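Local coordinates for ribosomal protein uL16 3-hydroxylase (Escherichia coli, PDB 4CCL), which catalyses the 2-oxoglutarate- and iron-dependent 3-hydroxylation of an arginine side chain in ribosomal protein uL16, at residues I108-I113 with S275-D280; I133-G138 with A195-V200; G145-M150 with P183-E188. All coordinates share one frame; numbering follows the deposited sequence.

All three contacts involve the JmjC region. Interactions 1 and 2 share its larger antiparallel sheet, where strands 108-116 and 195-202 are neighbours. Their centres lie about 17 Å apart, and they meet at a probable hydrogen bond from Ser199 N to Met112 O (2.9 Å). Interaction 3 carries the iron ligand His187; its nearest atoms are about 5 Å from interaction 2 and about 8 Å from interaction 1. Interaction 2 borders the inferred substrate site, with the Asn197 side chain about 3 Å from those of Ser114 and Arg140. Interaction 1 brings the Arg276 side chain to about 10 Å from that of iron ligand Asp127.

Interaction 1 (I108-I113 with S275-D280); sequences IDDLMI and SRHELD
Asp109 and Asp110, at the start of strand 108-116 in the JmjC beta-sheet, receive Arg276 and His277 from the loop that follows helix 263-272. The contact is made of two adjacent polar links: one salt bridge and one His-carboxylate hydrogen bond. It joins the JmjC fold to the C-terminal part of the chain, which holds the ROXA-like winged helix. In the salt bridge, Asp109 OD2 meets Arg276 NH1 at 2.5 Å. The approach is at the edge of the guanidinium group. The carboxylate and guanidinium planes are turned 64° apart, and the two side chains cross at about a right angle. A bend at chi3 (67°) turns NH1 of Arg276 to Asp109 OD2. The His-carboxylate bond runs from His277 ND1 to Asp110 OD2, 3.0 Å long and nearly straight at 172°. The oxygen lies in the plane of the imidazole ring. On the acid it is the anti side that is used, with the nitrogen somewhat out of the carboxylate plane. The other oxygen, Asp110 OD1, is held by Asn87 ND2. Partners on both oxygens fix the rotation of this carboxylate. Asp109 OD2 also comes within 3.9 Å of His277 CE1. The Asp110 carboxylate would probably favour a protonated His277, though Arg276 offsets part of the effect of Asp109. Solvent fills in beside these links. One water lies 2.6 Å from Asp109 OD1, probably as donor, and accepts a weak bond from Arg276 N. A second water, next to the first, bridges strand and loop, lying 2.9 Å from Asp110 OD1 and 2.9 Å from Ser275 OG.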
loop_
_atom_site.group_PDB
_atom_site.type_symbol
_atom_site.label_atom_id
_atom_site.label_comp_id
_atom_site.label_asym_id
_atom_site.label_seq_id
_atom_site.Cartn_x
_atom_site.Cartn_y
_atom_site.Cartn_z
ATOM N N ILE B 108 17.459 -14.114 -10.402
ATOM C CA ILE B 108 17.332 -15.561 -10.238
ATOM C C ILE B 108 16.470 -15.873 -9.013
ATOM O O ILE B 108 16.458 -15.114 -8.045
ATOM C CB ILE B 108 18.716 -16.264 -10.153
ATOM C CG1 ILE B 108 18.617 -17.714 -10.632
ATOM C CG2 ILE B 108 19.296 -16.191 -8.747
ATOM C CD1 ILE B 108 19.931 -18.475 -10.574
ATOM N N ASP B 109 15.729 -16.976 -9.061
ATOM C CA ASP B 109 14.831 -17.298 -7.958
ATOM C C ASP B 109 15.328 -18.462 -7.110
ATOM O O ASP B 109 15.874 -18.246 -6.029
ATOM C CB ASP B 109 13.423 -17.603 -8.481
ATOM C CG ASP B 109 12.404 -17.751 -7.364
ATOM O OD1 ASP B 109 12.684 -17.287 -6.239
ATOM O OD2 ASP B 109 11.320 -18.322 -7.609
ATOM N N ASP B 110 15.176 -19.678 -7.629
ATOM C CA ASP B 110 15.494 -20.904 -6.897
ATOM C C ASP B 110 15.483 -22.122 -7.823
ATOM O O ASP B 110 15.197 -22.005 -9.015
ATOM C CB ASP B 110 14.500 -21.130 -5.751
ATOM C CG ASP B 110 14.873 -20.371 -4.490
ATOM O OD1 ASP B 110 16.068 -20.367 -4.127
ATOM O OD2 ASP B 110 13.975 -19.758 -3.877
ATOM N N LEU B 111 15.766 -23.289 -7.250
ATOM C CA LEU B 111 15.839 -24.544 -7.994
ATOM C C LEU B 111 14.714 -25.479 -7.554
ATOM O O LEU B 111 14.705 -25.947 -6.414
ATOM C CB LEU B 111 17.201 -25.208 -7.742
ATOM C CG LEU B 111 17.775 -26.300 -8.659
ATOM C CD1 LEU B 111 17.006 -27.606 -8.593
ATOM C CD2 LEU B 111 17.850 -25.818 -10.089
HETATM N N MSE B 112 13.776 -25.768 -8.454
HETATM C CA MSE B 112 12.723 -26.727 -8.123
HETATM C C MSE B 112 12.923 -28.029 -8.899
HETATM O O MSE B 112 13.234 -28.010 -10.088
HETATM C CB MSE B 112 11.323 -26.130 -8.346
HETATM C CG MSE B 112 10.694 -26.382 -9.717
HETATM SE SE MSE B 112 9.729 -28.088 -9.851
HETATM C CE MSE B 112 9.122 -27.910 -11.691
ATOM N N ILE B 113 12.768 -29.158 -8.214
ATOM C CA ILE B 113 13.015 -30.458 -8.835
ATOM C C ILE B 113 11.725 -31.248 -9.012
ATOM O O ILE B 113 10.882 -31.268 -8.121
ATOM C CB ILE B 113 13.998 -31.305 -7.994
ATOM C CG1 ILE B 113 15.315 -30.555 -7.803
ATOM C CG2 ILE B 113 14.250 -32.661 -8.647
ATOM C CD1 ILE B 113 16.355 -31.326 -7.026
ATOM N N SER B 275 13.830 -14.057 0.051
ATOM C CA SER B 275 13.538 -15.223 -0.778
ATOM C C SER B 275 12.044 -15.549 -0.818
ATOM O O SER B 275 11.343 -15.415 0.187
ATOM C CB SER B 275 14.330 -16.439 -0.292
ATOM O OG SER B 275 14.050 -17.583 -1.080
ATOM N N ARG B 276 11.568 -15.981 -1.981
ATOM C CA ARG B 276 10.163 -16.339 -2.157
ATOM C C ARG B 276 9.801 -17.649 -1.459
ATOM O O ARG B 276 8.622 -17.969 -1.306
ATOM C CB ARG B 276 9.807 -16.416 -3.646
ATOM C CG ARG B 276 9.690 -15.059 -4.332
ATOM C CD ARG B 276 9.459 -15.191 -5.836
ATOM N NE ARG B 276 8.162 -15.779 -6.165
ATOM C CZ ARG B 276 7.984 -17.041 -6.542
ATOM N NH1 ARG B 276 9.023 -17.860 -6.639
ATOM N NH2 ARG B 276 6.767 -17.485 -6.824
ATOM N N HIS B 277 10.811 -18.404 -1.039
ATOM C CA HIS B 277 10.578 -19.647 -0.310
ATOM C C HIS B 277 11.272 -19.632 1.049
ATOM O O HIS B 277 12.205 -18.859 1.272
ATOM C CB HIS B 277 11.049 -20.853 -1.124
ATOM C CG HIS B 277 10.450 -20.929 -2.495
ATOM N ND1 HIS B 277 11.149 -20.568 -3.628
ATOM C CD2 HIS B 277 9.227 -21.317 -2.911
ATOM C CE1 HIS B 277 10.376 -20.736 -4.686
ATOM N NE2 HIS B 277 9.204 -21.189 -4.283
ATOM N N GLU B 278 10.815 -20.497 1.949
ATOM C CA GLU B 278 11.358 -20.561 3.301
ATOM C C GLU B 278 12.802 -21.063 3.316
ATOM O O GLU B 278 13.113 -22.124 2.769
ATOM C CB GLU B 278 10.476 -21.453 4.178
ATOM C CG GLU B 278 10.948 -21.573 5.617
ATOM C CD GLU B 278 9.934 -22.259 6.511
ATOM O OE1 GLU B 278 9.710 -23.476 6.338
ATOM O OE2 GLU B 278 9.362 -21.578 7.390
ATOM N N LEU B 279 13.680 -20.281 3.936
ATOM C CA LEU B 279 15.068 -20.679 4.150
ATOM C C LEU B 279 15.168 -21.719 5.268
ATOM O O LEU B 279 14.267 -21.835 6.098
ATOM C CB LEU B 279 15.944 -19.461 4.484
ATOM C CG LEU B 279 16.290 -18.468 3.363
ATOM C CD1 LEU B 279 16.762 -19.200 2.113
ATOM C CD2 LEU B 279 15.138 -17.519 3.040
ATOM N N ASP B 280 16.270 -22.461 5.298
ATOM C CA ASP B 280 16.508 -23.401 6.379
ATOM C C ASP B 280 17.294 -22.604 7.394
ATOM O O ASP B 280 18.477 -22.364 7.208
ATOM C CB ASP B 280 17.366 -24.561 5.853
ATOM C CG ASP B 280 17.670 -25.621 6.913
ATOM O OD1 ASP B 280 17.723 -25.300 8.118
ATOM O OD2 ASP B 280 17.871 -26.794 6.529
HETATM O O HOH W 1 14.058 -16.290 -4.269
HETATM O O HOH W 2 16.151 -17.625 -3.080
#

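Interaction 2 (I133-G138 with A195-V200); sequences IIQGTG and AMNYSV
Ile134 N donates to Tyr198 O, and Tyr198 N to Ile134 O, each at 2.9 Å, making Ile134 and Tyr198 a hydrogen-bonded pair of antiparallel strands 131-135 and 195-202. The pairing continues past the end of strand 131-135: Gly136 N donates to Met196 O at 2.7 Å, and Met196 N donates to Thr137 O. Alongside, the amides of Gln135 and Asn197 meet with their planes 70° apart. Asn197 ND2 reaches Gln135 OE1 at 3.1 Å, coming from above the carbonyl plane rather than along a lone pair. The same ND2 donates to Met196 O, so that carbonyl takes two bonds. Gln135 CG stands anti to the backbone N (chi1 178°), and a bend at chi2 turns the amide back to Asn197, while NE2 donates to Gly136 O. On the face of Ile134 and Tyr198 the contact is apolar. Ile134 CD1 touches Val200 CG2 at 4.0 Å, and Gly136 CA sits at the edge of the Tyr198 ring, whose hydroxyl bonds to Asp33. With both ends of its amide engaged, Asn197 is fixed in rotation, its OD1 accepting from Trp142 and from Arg140, an inferred substrate-binding residue.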
loop_
_atom_site.group_PDB
_atom_site.type_symbol
_atom_site.label_atom_id
_atom_site.label_comp_id
_atom_site.label_asym_id
_atom_site.label_seq_id
_atom_site.Cartn_x
_atom_site.Cartn_y
_atom_site.Cartn_z
ATOM N N ILE B 133 15.223 -25.533 -17.879
ATOM C CA ILE B 133 14.830 -26.868 -17.450
ATOM C C ILE B 133 15.894 -27.897 -17.823
ATOM O O ILE B 133 16.095 -28.210 -18.995
ATOM C CB ILE B 133 13.464 -27.277 -18.024
ATOM C CG1 ILE B 133 12.408 -26.230 -17.660
ATOM C CG2 ILE B 133 13.067 -28.647 -17.506
ATOM C CD1 ILE B 133 11.062 -26.441 -18.331
ATOM N N ILE B 134 16.563 -28.418 -16.802
ATOM C CA ILE B 134 17.686 -29.327 -16.969
ATOM C C ILE B 134 17.236 -30.776 -16.857
ATOM O O ILE B 134 16.657 -31.180 -15.848
ATOM C CB ILE B 134 18.759 -29.073 -15.891
ATOM C CG1 ILE B 134 19.170 -27.600 -15.880
ATOM C CG2 ILE B 134 19.967 -29.971 -16.110
ATOM C CD1 ILE B 134 19.908 -27.180 -14.622
ATOM N N GLN B 135 17.508 -31.559 -17.895
ATOM C CA GLN B 135 17.197 -32.980 -17.867
ATOM C C GLN B 135 18.224 -33.747 -17.043
ATOM O O GLN B 135 19.427 -33.651 -17.284
ATOM C CB GLN B 135 17.124 -33.553 -19.284
ATOM C CG GLN B 135 16.836 -35.051 -19.332
ATOM C CD GLN B 135 15.447 -35.399 -18.832
ATOM O OE1 GLN B 135 14.463 -34.760 -19.205
ATOM N NE2 GLN B 135 15.360 -36.413 -17.978
ATOM N N GLY B 136 17.729 -34.498 -16.065
ATOM C CA GLY B 136 18.540 -35.381 -15.246
ATOM C C GLY B 136 18.433 -36.804 -15.761
ATOM O O GLY B 136 18.329 -37.022 -16.969
ATOM N N THR B 137 18.480 -37.772 -14.849
ATOM C CA THR B 137 18.309 -39.176 -15.210
ATOM C C THR B 137 16.992 -39.389 -15.942
ATOM O O THR B 137 15.999 -38.719 -15.659
ATOM C CB THR B 137 18.279 -40.089 -13.968
ATOM O OG1 THR B 137 17.079 -39.844 -13.223
ATOM C CG2 THR B 137 19.485 -39.846 -13.082
ATOM N N GLY B 138 16.990 -40.323 -16.887
ATOM C CA GLY B 138 15.792 -40.647 -17.634
ATOM C C GLY B 138 15.588 -39.743 -18.829
ATOM O O GLY B 138 16.520 -39.072 -19.273
ATOM N N ALA B 195 12.062 -40.005 -14.727
ATOM C CA ALA B 195 12.775 -38.772 -15.029
ATOM C C ALA B 195 12.938 -37.787 -13.874
ATOM O O ALA B 195 12.069 -37.656 -13.010
ATOM C CB ALA B 195 12.128 -38.088 -16.204
HETATM N N MSE B 196 14.075 -37.096 -13.888
HETATM C CA MSE B 196 14.359 -36.013 -12.959
HETATM C C MSE B 196 14.616 -34.723 -13.733
HETATM O O MSE B 196 15.451 -34.685 -14.638
HETATM C CB MSE B 196 15.570 -36.359 -12.089
HETATM C CG MSE B 196 15.298 -37.449 -11.067
HETATM SE SE MSE B 196 14.500 -36.751 -9.429
HETATM C CE MSE B 196 16.136 -36.461 -8.415
ATOM N N ASN B 197 13.881 -33.673 -13.383
ATOM C CA ASN B 197 14.051 -32.373 -14.021
ATOM C C ASN B 197 14.396 -31.295 -13.006
ATOM O O ASN B 197 13.823 -31.246 -11.913
ATOM C CB ASN B 197 12.794 -31.978 -14.801
ATOM C CG ASN B 197 12.831 -32.447 -16.243
ATOM O OD1 ASN B 197 12.137 -31.901 -17.100
ATOM N ND2 ASN B 197 13.644 -33.460 -16.518
ATOM N N TYR B 198 15.335 -30.431 -13.378
ATOM C CA TYR B 198 15.784 -29.379 -12.486
ATOM C C TYR B 198 15.505 -28.031 -13.117
ATOM O O TYR B 198 16.170 -27.627 -14.067
ATOM C CB TYR B 198 17.283 -29.522 -12.219
ATOM C CG TYR B 198 17.681 -30.899 -11.755
ATOM C CD1 TYR B 198 17.877 -31.931 -12.668
ATOM C CD2 TYR B 198 17.850 -31.175 -10.406
ATOM C CE1 TYR B 198 18.231 -33.194 -12.252
ATOM C CE2 TYR B 198 18.209 -32.439 -9.978
ATOM C CZ TYR B 198 18.397 -33.443 -10.908
ATOM O OH TYR B 198 18.751 -34.703 -10.494
ATOM N N SER B 199 14.549 -27.311 -12.549
ATOM C CA SER B 199 14.166 -26.018 -13.078
ATOM C C SER B 199 14.835 -24.895 -12.299
ATOM O O SER B 199 14.585 -24.716 -11.100
ATOM C CB SER B 199 12.642 -25.863 -13.066
ATOM O OG SER B 199 12.029 -26.823 -13.914
ATOM N N VAL B 200 15.686 -24.146 -12.993
ATOM C CA VAL B 200 16.280 -22.955 -12.425
ATOM C C VAL B 200 15.324 -21.859 -12.820
ATOM O O VAL B 200 15.207 -21.512 -14.002
ATOM C CB VAL B 200 17.643 -22.637 -13.059
ATOM C CG1 VAL B 200 18.234 -21.375 -12.441
ATOM C CG2 VAL B 200 18.595 -23.809 -12.916
#

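Interaction 3 (G145-M150 with P183-E188); sequences GEKLQM and PGFPHE
Pro186 and Phe185 form the close-packed side of this contact, while Lys147 reaches out along its exposed side. Gly145 N donates to Pro186 O at 2.8 Å, nearly straight and almost in line with the carbonyl bond. The Pro186 ring packs against the backbone of the 145-150 loop, with CD 3.2 Å from Glu146 O. The SE of selenomethionine Met150 rests on Pro186 CB, though this side chain is poorly ordered. Phe185 is met from two directions. Lys147 CB sits over the ring centre in a CH-pi contact, 3.6 Å from the centroid, and Gly145 O lies at the ring edge. Lys147 CG is anti to the backbone N (chi1 169°), which lays the extended chain across the ring. Glu146 bends back so that OE2 accepts from Lys147 N at 2.9 Å, while OE1 pairs with Arg20. The outer part is looser. Lys147 NZ is linked to Pro183 O by a water, 2.8 Å from each of these two atoms. Just beyond Pro186, His187 ND1 donates to Phe185 O at 2.9 Å. The bond fixes the imidazole rotation. His187 binds the catalytic iron with His125 and Asp127, the two-histidine, one-carboxylate facial triad of 2-oxoglutarate oxygenases on a JmjC double-stranded beta-helix.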
loop_
_atom_site.group_PDB
_atom_site.type_symbol
_atom_site.label_atom_id
_atom_site.label_comp_id
_atom_site.label_asym_id
_atom_site.label_seq_id
_atom_site.Cartn_x
_atom_site.Cartn_y
_atom_site.Cartn_z
ATOM N N GLY B 145 5.076 -24.160 -27.345
ATOM C CA GLY B 145 4.319 -23.526 -28.407
ATOM C C GLY B 145 4.720 -22.080 -28.606
ATOM O O GLY B 145 5.468 -21.516 -27.806
ATOM N N GLU B 146 4.216 -21.476 -29.676
ATOM C CA GLU B 146 4.478 -20.072 -29.945
ATOM C C GLU B 146 3.804 -19.232 -28.863
ATOM O O GLU B 146 2.858 -19.685 -28.216
ATOM C CB GLU B 146 3.962 -19.691 -31.338
ATOM C CG GLU B 146 4.358 -18.300 -31.807
ATOM C CD GLU B 146 5.851 -18.049 -31.704
ATOM O OE1 GLU B 146 6.590 -18.438 -32.634
ATOM O OE2 GLU B 146 6.285 -17.455 -30.696
ATOM N N LYS B 147 4.277 -18.006 -28.675
ATOM C CA LYS B 147 3.768 -17.165 -27.606
ATOM C C LYS B 147 2.607 -16.361 -28.162
ATOM O O LYS B 147 2.783 -15.477 -29.001
ATOM C CB LYS B 147 4.877 -16.232 -27.122
ATOM C CG LYS B 147 4.442 -15.118 -26.189
ATOM C CD LYS B 147 5.544 -14.072 -26.116
ATOM C CE LYS B 147 5.385 -13.136 -24.933
ATOM N NZ LYS B 147 6.560 -12.223 -24.831
ATOM N N LEU B 148 1.414 -16.685 -27.674
ATOM C CA LEU B 148 0.171 -16.128 -28.182
ATOM C C LEU B 148 -0.802 -16.061 -27.020
ATOM O O LEU B 148 -0.741 -16.889 -26.111
ATOM C CB LEU B 148 -0.414 -17.029 -29.272
ATOM C CG LEU B 148 0.462 -17.460 -30.453
ATOM C CD1 LEU B 148 -0.210 -18.577 -31.234
ATOM C CD2 LEU B 148 0.772 -16.283 -31.362
ATOM N N GLN B 149 -1.697 -15.080 -27.047
ATOM C CA GLN B 149 -2.686 -14.933 -25.988
ATOM C C GLN B 149 -3.619 -16.139 -25.960
ATOM O O GLN B 149 -4.207 -16.505 -26.977
ATOM C CB GLN B 149 -3.487 -13.645 -26.184
ATOM C CG GLN B 149 -4.340 -13.251 -24.991
HETATM N N MSE B 150 -3.748 -16.756 -24.789
HETATM C CA MSE B 150 -4.601 -17.930 -24.633
HETATM C C MSE B 150 -5.223 -18.007 -23.241
HETATM O O MSE B 150 -4.596 -17.646 -22.245
HETATM C CB MSE B 150 -3.821 -19.210 -24.950
HETATM C CG MSE B 150 -2.456 -19.298 -24.288
HETATM SE SE MSE B 150 -1.462 -20.876 -24.864
HETATM C CE MSE B 150 -1.481 -20.571 -26.792
ATOM N N PRO B 183 9.258 -16.096 -20.555
ATOM C CA PRO B 183 7.860 -16.016 -20.115
ATOM C C PRO B 183 6.894 -15.781 -21.272
ATOM O O PRO B 183 7.215 -15.045 -22.202
ATOM C CB PRO B 183 7.857 -14.803 -19.180
ATOM C CG PRO B 183 9.043 -14.003 -19.584
ATOM C CD PRO B 183 10.073 -15.012 -19.984
ATOM N N GLY B 184 5.723 -16.406 -21.209
ATOM C CA GLY B 184 4.708 -16.211 -22.226
ATOM C C GLY B 184 4.595 -17.354 -23.218
ATOM O O GLY B 184 3.656 -17.400 -24.016
ATOM N N PHE B 185 5.551 -18.278 -23.177
ATOM C CA PHE B 185 5.541 -19.418 -24.087
ATOM C C PHE B 185 4.937 -20.643 -23.418
ATOM O O PHE B 185 5.479 -21.149 -22.438
ATOM C CB PHE B 185 6.958 -19.734 -24.577
ATOM C CG PHE B 185 7.514 -18.709 -25.522
ATOM C CD1 PHE B 185 8.068 -17.535 -25.041
ATOM C CD2 PHE B 185 7.482 -18.917 -26.892
ATOM C CE1 PHE B 185 8.581 -16.588 -25.904
ATOM C CE2 PHE B 185 7.994 -17.971 -27.764
ATOM C CZ PHE B 185 8.544 -16.805 -27.268
ATOM N N PRO B 186 3.805 -21.127 -23.948
ATOM C CA PRO B 186 3.172 -22.320 -23.382
ATOM C C PRO B 186 4.065 -23.533 -23.563
ATOM O O PRO B 186 4.639 -23.729 -24.635
ATOM C CB PRO B 186 1.893 -22.468 -24.209
ATOM C CG PRO B 186 2.191 -21.776 -25.487
ATOM C CD PRO B 186 3.081 -20.623 -25.127
ATOM N N HIS B 187 4.188 -24.333 -22.514
ATOM C CA HIS B 187 5.027 -25.515 -22.573
ATOM C C HIS B 187 4.429 -26.658 -21.771
ATOM O O HIS B 187 3.675 -26.448 -20.821
ATOM C CB HIS B 187 6.437 -25.199 -22.078
ATOM C CG HIS B 187 6.472 -24.555 -20.730
ATOM N ND1 HIS B 187 6.371 -23.194 -20.553
ATOM C CD2 HIS B 187 6.597 -25.089 -19.490
ATOM C CE1 HIS B 187 6.431 -22.911 -19.263
ATOM N NE2 HIS B 187 6.567 -24.046 -18.597
ATOM N N GLU B 188 4.765 -27.874 -22.178
ATOM C CA GLU B 188 4.305 -29.066 -21.497
ATOM C C GLU B 188 5.391 -30.105 -21.648
ATOM O O GLU B 188 6.051 -30.162 -22.676
ATOM C CB GLU B 188 3.023 -29.580 -22.145
ATOM C CG GLU B 188 2.521 -30.891 -21.571
ATOM C CD GLU B 188 1.265 -31.388 -22.253
ATOM O OE1 GLU B 188 1.039 -31.024 -23.426
ATOM O OE2 GLU B 188 0.502 -32.139 -21.611
HETATM O O HOH W 3 8.765 -13.160 -23.477
#